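Pyridoxal kinase (PDB 4S1H) probably catalyses the ATP-dependent phosphorylation of pyridoxal to pyridoxal 5'-phosphate, and binds ADP and magnesium. Local coordinates at residues 43-47 against 48-52; 244-247 against 248-251. All coordinates share one frame; numbering follows the deposited sequence.

Contact 1: 43-47 against 48-52; sequences NHTGY and PVVGG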
ATOM      1  N   ASN A  43      -9.316  -8.643   4.993  1.00 19.03           N
ATOM      2  CA  ASN A  43      -9.665  -7.660   6.012  1.00 19.01           C
ATOM      3  C   ASN A  43      -9.003  -8.082   7.333  1.00 19.93           C
ATOM      4  O   ASN A  43      -8.406  -9.145   7.408  1.00 19.30           O
ATOM      5  CB  ASN A  43     -11.187  -7.568   6.142  1.00 20.13           C
ATOM      6  CG  ASN A  43     -11.866  -8.932   6.172  1.00 21.08           C
ATOM      7  OD1 ASN A  43     -12.488  -9.365   5.193  1.00 21.71           O
ATOM      8  ND2 ASN A  43     -11.723  -9.637   7.304  1.00 21.25           N
ATOM      9  N   HIS A  44      -9.052  -7.236   8.347  1.00 23.40           N
ATOM     10  CA  HIS A  44      -8.359  -7.589   9.579  1.00 25.99           C
ATOM     11  C   HIS A  44      -9.090  -8.677  10.386  1.00 28.62           C
ATOM     12  O   HIS A  44     -10.212  -9.072  10.069  1.00 20.92           O
ATOM     13  CB  HIS A  44      -7.961  -6.355  10.396  1.00 28.77           C
ATOM     14  CG  HIS A  44      -9.110  -5.569  10.919  1.00 30.10           C
ATOM     15  ND1 HIS A  44     -10.048  -6.095  11.787  1.00 37.37           N
ATOM     16  CD2 HIS A  44      -9.435  -4.269  10.762  1.00 31.52           C
ATOM     17  CE1 HIS A  44     -10.924  -5.166  12.099  1.00 36.61           C
ATOM     18  NE2 HIS A  44     -10.572  -4.047  11.498  1.00 40.37           N
ATOM     19  N   THR A  45      -8.397  -9.176  11.411  1.00 27.28           N
ATOM     20  CA  THR A  45      -8.817 -10.367  12.170  1.00 38.43           C
ATOM     21  C   THR A  45     -10.045 -10.137  13.076  1.00 34.17           C
ATOM     22  O   THR A  45     -10.673 -11.084  13.567  1.00 35.01           O
ATOM     23  CB  THR A  45      -7.603 -10.929  12.947  1.00 31.45           C
ATOM     24  OG1 THR A  45      -6.958  -9.865  13.650  1.00 42.92           O
ATOM     25  CG2 THR A  45      -6.565 -11.514  11.988  1.00 37.73           C
ATOM     26  N   GLY A  46     -10.365  -8.873  13.319  1.00 35.83           N
ATOM     27  CA  GLY A  46     -11.637  -8.457  13.925  1.00 41.50           C
ATOM     28  C   GLY A  46     -12.962  -8.861  13.286  1.00 47.35           C
ATOM     29  O   GLY A  46     -13.990  -8.878  13.963  1.00 44.20           O
ATOM     30  N   TYR A  47     -12.968  -9.171  11.989  1.00 36.12           N
ATOM     31  CA  TYR A  47     -14.190  -9.571  11.314  1.00 27.71           C
ATOM     32  C   TYR A  47     -14.458 -11.077  11.505  1.00 27.13           C
ATOM     33  O   TYR A  47     -13.508 -11.830  11.771  1.00 32.15           O
ATOM     34  CB  TYR A  47     -14.101  -9.247   9.805  1.00 28.31           C
ATOM     35  CG  TYR A  47     -14.024  -7.749   9.507  1.00 24.91           C
ATOM     36  CD1 TYR A  47     -12.801  -7.066   9.537  1.00 27.62           C
ATOM     37  CD2 TYR A  47     -15.162  -7.026   9.230  1.00 25.29           C
ATOM     38  CE1 TYR A  47     -12.714  -5.703   9.269  1.00 27.32           C
ATOM     39  CE2 TYR A  47     -15.088  -5.657   8.968  1.00 24.90           C
ATOM     40  CZ  TYR A  47     -13.872  -5.010   8.984  1.00 25.97           C
ATOM     41  OH  TYR A  47     -13.794  -3.643   8.764  1.00 29.86           O
ATOM     42  N   PRO A  48     -15.715 -11.519  11.334  1.00 29.47           N
ATOM     43  CA  PRO A  48     -16.097 -12.942  11.435  1.00 32.50           C
ATOM     44  C   PRO A  48     -15.437 -13.898  10.450  1.00 35.63           C
ATOM     45  O   PRO A  48     -15.311 -15.077  10.745  1.00 35.72           O
ATOM     46  CB  PRO A  48     -17.598 -12.940  11.148  1.00 37.05           C
ATOM     47  CG  PRO A  48     -18.049 -11.558  11.386  1.00 44.89           C
ATOM     48  CD  PRO A  48     -16.896 -10.653  11.147  1.00 36.13           C
ATOM     49  N   VAL A  49     -15.098 -13.408   9.261  1.00 29.38           N
ATOM     50  CA  VAL A  49     -14.419 -14.209   8.260  1.00 27.01           C
ATOM     51  C   VAL A  49     -13.204 -13.392   7.873  1.00 24.52           C
ATOM     52  O   VAL A  49     -13.309 -12.174   7.768  1.00 23.64           O
ATOM     53  CB  VAL A  49     -15.353 -14.426   7.052  1.00 29.19           C
ATOM     54  CG1 VAL A  49     -14.659 -15.135   5.901  1.00 30.74           C
ATOM     55  CG2 VAL A  49     -16.600 -15.203   7.455  1.00 31.61           C
ATOM     56  N   VAL A  50     -12.053 -14.059   7.751  1.00 23.45           N
ATOM     57  CA  VAL A  50     -10.794 -13.430   7.379  1.00 23.17           C
ATOM     58  C   VAL A  50     -10.182 -14.241   6.239  1.00 24.50           C
ATOM     59  O   VAL A  50      -9.402 -15.156   6.456  1.00 26.14           O
ATOM     60  CB  VAL A  50      -9.801 -13.342   8.556  1.00 25.62           C
ATOM     61  CG1 VAL A  50      -8.587 -12.506   8.197  1.00 27.88           C
ATOM     62  CG2 VAL A  50     -10.481 -12.748   9.793  1.00 26.18           C
ATOM     63  N   GLY A  51     -10.491 -13.866   4.999  1.00 22.53           N
ATOM     64  CA  GLY A  51     -10.019 -14.640   3.864  1.00 22.22           C
ATOM     65  C   GLY A  51      -8.568 -14.301   3.544  1.00 20.72           C
ATOM     66  O   GLY A  51      -8.071 -13.241   3.909  1.00 19.90           O
ATOM     67  N   GLY A  52      -7.885 -15.238   2.911  1.00 20.83           N
ATOM     68  CA  GLY A  52      -6.499 -15.079   2.477  1.00 20.11           C
ATOM     69  C   GLY A  52      -5.528 -15.827   3.385  1.00 23.04           C
ATOM     70  O   GLY A  52      -5.948 -16.483   4.344  1.00 26.08           O
TER
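With CG set between the backbone N and the carbonyl carbon (chi1 45°), Asn43 swings its amide across the loop to Val49, while Val50, whose CG1 stands anti to its own N (chi1 -172°), sends both methyls back against the segment 43-47. The amide of Asn43 illustrates how one side chain can tie a loop together. Asn43 ND2 gives one N-H to Val49 O at 3.0 Å, nearly straight at 166°, lying in the carbonyl plane and on a lone pair. Asn43 ND2 also donates to His44 O at 3.2 Å, and both acceptors lie close to the amide plane, so the two bonds fix the rotation of the amide. Its OD1 accepts from Ser66 and Asn70 of the second subunit. Asn70 there also donates to Val49 O, so that carbonyl joins the loop to the dimer partner. Val50 fills the inside of the bend: CG1 lies 3.5 Å from Asn43 O, a carbonyl buried here without a polar partner, and CG2 sits 3.7 Å from both His44 O and Tyr47 O. A type I beta turn from His44 to Tyr47 shapes the near side. Across it, Tyr47 CE1 stands 3.4 Å above the plane of the His44 imidazole, offset toward the rim, while Gly46 N meets the ring's edge in a weak bond to ND1. Glu257 takes Tyr47 OH and the carbonyl of Ala256 takes His44 NE2, linking the turn to a distant part of the chain. The loop joins strand 33-41 to strand 52-54, antiparallel to it and outermost in the sheet within this chain, in this ribokinase-clan fold, and it carries Thr45, a residue of the pyridoxal 5'-phosphate site.

Contact 2: 244-247 against 248-251; sequences TLQT and ILRN. With ADP (adenosine-5'-diphosphate), chain C.
Thr247 O is gripped twice by Asn251, through the side-chain ND2 at 2.7 Å and the backbone N at 3.2 Å, the two donors arriving from opposite faces of the carbonyl plane. This closes the C-terminal end of helix 234-250, where Asn251 is the first residue to leave helical backbone angles. The ND2 bond is nearly straight (170°), and Thr247 O lies close to the plane of the amide. With CG anti to its carbonyl carbon (chi1 -70°), Asn251 folds back alongside Thr247, the two side chains pointing the same way. Just before it, regular helical bonds run from Ile248 N, Leu249 N and Arg250 N to the carbonyls four residues back, of Thr244, Leu245 and Gln246. Their regularity sets Leu245 and Leu249 one turn apart on the nucleotide side, where CD1 of Leu245 comes within 4.5 Å of Leu249 CG. Gln246, an ADP-binding residue, reaches the adenine too, while Val216 and Leu220 of helix 216-229 pack on the leucines. At the ribose, CD2 of Leu245 approaches ADP O4' to 3.1 Å, and at the base CD1 of Leu249 rests 3.6 Å from ADP C4.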
ATOM      1  N   THR A 244      -1.585  13.478  16.661  1.00 16.64           N
ATOM      2  CA  THR A 244      -2.221  13.186  15.380  1.00 17.21           C
ATOM      3  C   THR A 244      -3.171  11.998  15.511  1.00 17.51           C
ATOM      4  O   THR A 244      -4.290  12.032  15.005  1.00 17.12           O
ATOM      5  CB  THR A 244      -1.155  12.967  14.311  1.00 18.42           C
ATOM      6  OG1 THR A 244      -0.428  14.192  14.149  1.00 17.37           O
ATOM      7  CG2 THR A 244      -1.774  12.557  12.975  1.00 17.86           C
ATOM      8  N   LEU A 245      -2.761  10.988  16.272  1.00 16.52           N
ATOM      9  CA  LEU A 245      -3.637   9.832  16.498  1.00 18.46           C
ATOM     10  C   LEU A 245      -4.930  10.194  17.230  1.00 18.15           C
ATOM     11  O   LEU A 245      -6.007   9.677  16.891  1.00 18.92           O
ATOM     12  CB  LEU A 245      -2.874   8.744  17.250  1.00 21.51           C
ATOM     13  CG  LEU A 245      -3.332   7.283  17.214  1.00 33.72           C
ATOM     14  CD1 LEU A 245      -3.948   6.812  15.910  1.00 29.67           C
ATOM     15  CD2 LEU A 245      -2.128   6.414  17.553  1.00 48.96           C
ATOM     16  N   GLN A 246      -4.871  11.079  18.235  1.00 19.98           N
ATOM     17  CA  GLN A 246      -6.100  11.532  18.901  1.00 23.18           C
ATOM     18  C   GLN A 246      -7.031  12.192  17.918  1.00 21.71           C
ATOM     19  O   GLN A 246      -8.231  11.939  17.909  1.00 23.64           O
ATOM     20  CB  GLN A 246      -5.818  12.502  20.064  1.00 28.72           C
ATOM     21  CG  GLN A 246      -5.341  11.843  21.331  1.00 58.83           C
ATOM     22  CD  GLN A 246      -6.332  10.814  21.885  1.00 82.18           C
ATOM     23  OE1 GLN A 246      -6.214   9.617  21.674  1.00 26.83           O
ATOM     24  NE2 GLN A 246      -7.346  11.306  22.584  1.00 97.10           N
ATOM     25  N   THR A 247      -6.472  12.993  17.007  1.00 20.26           N
ATOM     26  CA  THR A 247      -7.277  13.620  15.978  1.00 22.17           C
ATOM     27  C   THR A 247      -7.963  12.579  15.090  1.00 21.85           C
ATOM     28  O   THR A 247      -9.154  12.715  14.805  1.00 23.29           O
ATOM     29  CB  THR A 247      -6.428  14.570  15.120  1.00 21.74           C
ATOM     30  OG1 THR A 247      -5.917  15.605  15.966  1.00 27.56           O
ATOM     31  CG2 THR A 247      -7.260  15.183  13.981  1.00 27.66           C
ATOM     32  N   ILE A 248      -7.234  11.545  14.682  1.00 19.60           N
ATOM     33  CA  ILE A 248      -7.800  10.489  13.851  1.00 18.75           C
ATOM     34  C   ILE A 248      -8.930   9.776  14.581  1.00 19.75           C
ATOM     35  O   ILE A 248     -10.007   9.578  14.021  1.00 20.79           O
ATOM     36  CB  ILE A 248      -6.748   9.468  13.392  1.00 19.07           C
ATOM     37  CG1 ILE A 248      -5.716  10.134  12.473  1.00 17.28           C
ATOM     38  CG2 ILE A 248      -7.400   8.279  12.673  1.00 19.26           C
ATOM     39  CD1 ILE A 248      -4.469   9.312  12.284  1.00 18.20           C
ATOM     40  N   LEU A 249      -8.693   9.438  15.843  1.00 19.01           N
ATOM     41  CA  LEU A 249      -9.710   8.708  16.600  1.00 19.91           C
ATOM     42  C   LEU A 249     -10.962   9.520  16.914  1.00 20.88           C
ATOM     43  O   LEU A 249     -12.082   9.004  16.831  1.00 21.69           O
ATOM     44  CB  LEU A 249      -9.117   8.173  17.890  1.00 19.50           C
ATOM     45  CG  LEU A 249      -8.062   7.135  17.620  1.00 19.17           C
ATOM     46  CD1 LEU A 249      -7.483   6.723  18.937  1.00 19.32           C
ATOM     47  CD2 LEU A 249      -8.623   5.908  16.909  1.00 22.08           C
ATOM     48  N   ARG A 250     -10.785  10.797  17.278  1.00 23.25           N
ATOM     49  CA  ARG A 250     -11.932  11.702  17.481  1.00 24.25           C
ATOM     50  C   ARG A 250     -12.780  11.798  16.228  1.00 24.09           C
ATOM     51  O   ARG A 250     -13.994  11.987  16.298  1.00 24.83           O
ATOM     52  CB  ARG A 250     -11.486  13.097  17.945  1.00 27.35           C
ATOM     53  CG  ARG A 250     -11.071  13.140  19.424  1.00 30.44           C
ATOM     54  CD  ARG A 250     -10.739  14.522  19.928  1.00 45.75           C
ATOM     55  NE  ARG A 250     -10.060  14.507  21.233  1.00 39.96           N
ATOM     56  CZ  ARG A 250      -9.792  15.594  21.956  1.00 74.09           C
ATOM     57  NH1 ARG A 250     -10.152  16.805  21.532  1.00101.80           N
ATOM     58  NH2 ARG A 250      -9.164  15.468  23.122  1.00122.12           N
ATOM     59  N   ASN A 251     -12.141  11.641  15.070  1.00 23.32           N
ATOM     60  CA  ASN A 251     -12.841  11.688  13.803  1.00 23.44           C
ATOM     61  C   ASN A 251     -13.207  10.350  13.179  1.00 25.19           C
ATOM     62  O   ASN A 251     -13.588  10.295  12.008  1.00 24.23           O
ATOM     63  CB  ASN A 251     -12.015  12.534  12.836  1.00 23.05           C
ATOM     64  CG  ASN A 251     -12.048  13.986  13.237  1.00 23.31           C
ATOM     65  OD1 ASN A 251     -13.014  14.699  12.930  1.00 24.32           O
ATOM     66  ND2 ASN A 251     -11.043  14.419  13.967  1.00 22.47           N
TER
HETATM   67  PB  ADP C 301      -1.973  -1.403  19.796  1.00 22.47           P
HETATM   68  O1B ADP C 301      -2.738  -2.014  20.948  1.00 24.27           O
HETATM   69  O2B ADP C 301      -2.754  -1.398  18.492  1.00 23.92           O
HETATM   70  O3B ADP C 301      -0.571  -1.925  19.731  1.00 24.92           O
HETATM   71  PA  ADP C 301      -2.253   0.938  21.484  1.00 22.51           P
HETATM   72  O1A ADP C 301      -1.095   0.968  22.445  1.00 20.89           O
HETATM   73  O2A ADP C 301      -3.567   0.391  21.937  1.00 19.50           O
HETATM   74  O3A ADP C 301      -1.807   0.157  20.135  1.00 21.49           O
HETATM   75  O5' ADP C 301      -2.505   2.390  20.907  1.00 23.04           O
HETATM   76  C5' ADP C 301      -1.509   3.186  20.299  1.00 23.46           C
HETATM   77  C4' ADP C 301      -1.848   4.617  20.605  1.00 21.40           C
HETATM   78  O4' ADP C 301      -3.152   4.911  20.102  1.00 19.68           O
HETATM   79  C3' ADP C 301      -1.916   4.868  22.108  1.00 20.93           C
HETATM   80  O3' ADP C 301      -0.642   5.271  22.624  1.00 19.42           O
HETATM   81  C2' ADP C 301      -2.967   5.931  22.203  1.00 17.94           C
HETATM   82  O2' ADP C 301      -2.383   7.205  21.970  1.00 23.55           O
HETATM   83  C1' ADP C 301      -3.917   5.632  21.057  1.00 21.82           C
HETATM   84  N9  ADP C 301      -5.129   4.864  21.428  1.00 19.29           N
HETATM   85  C8  ADP C 301      -5.410   3.569  21.233  1.00 23.93           C
HETATM   86  N7  ADP C 301      -6.646   3.250  21.691  1.00 24.79           N
HETATM   87  C5  ADP C 301      -7.174   4.379  22.185  1.00 25.28           C
HETATM   88  C6  ADP C 301      -8.458   4.771  22.813  1.00 18.32           C
HETATM   89  N6  ADP C 301      -9.416   3.841  23.006  1.00 28.07           N
HETATM   90  N1  ADP C 301      -8.599   6.060  23.188  1.00 25.86           N
HETATM   91  C2  ADP C 301      -7.620   6.989  22.995  1.00 38.32           C
HETATM   92  N3  ADP C 301      -6.434   6.698  22.421  1.00 23.35           N
HETATM   93  C4  ADP C 301      -6.172   5.436  22.006  1.00 22.17           C

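Contact 1 carries a residue of the pyridoxal 5'-phosphate site and contact 2 lines the ADP pocket; their centres are 24 Å apart and their nearest atoms about 11 Å apart, so neither touches the other. The loop 43-52 contributes Thr45 to the first site, and the His44 side chain lies about 8 Å from that of Ser10, another residue of that site. Pyridoxal 5'-phosphate itself is absent from this chain, where ADP is bound. The side chain of His44 is about 11 Å from bound ADP, whereas Leu245, Gln246 and Leu249 reach it directly. The pair thus illustrates a general principle: short-range contacts, in a loop and along a helix, can carry residues of two separate ligand sites.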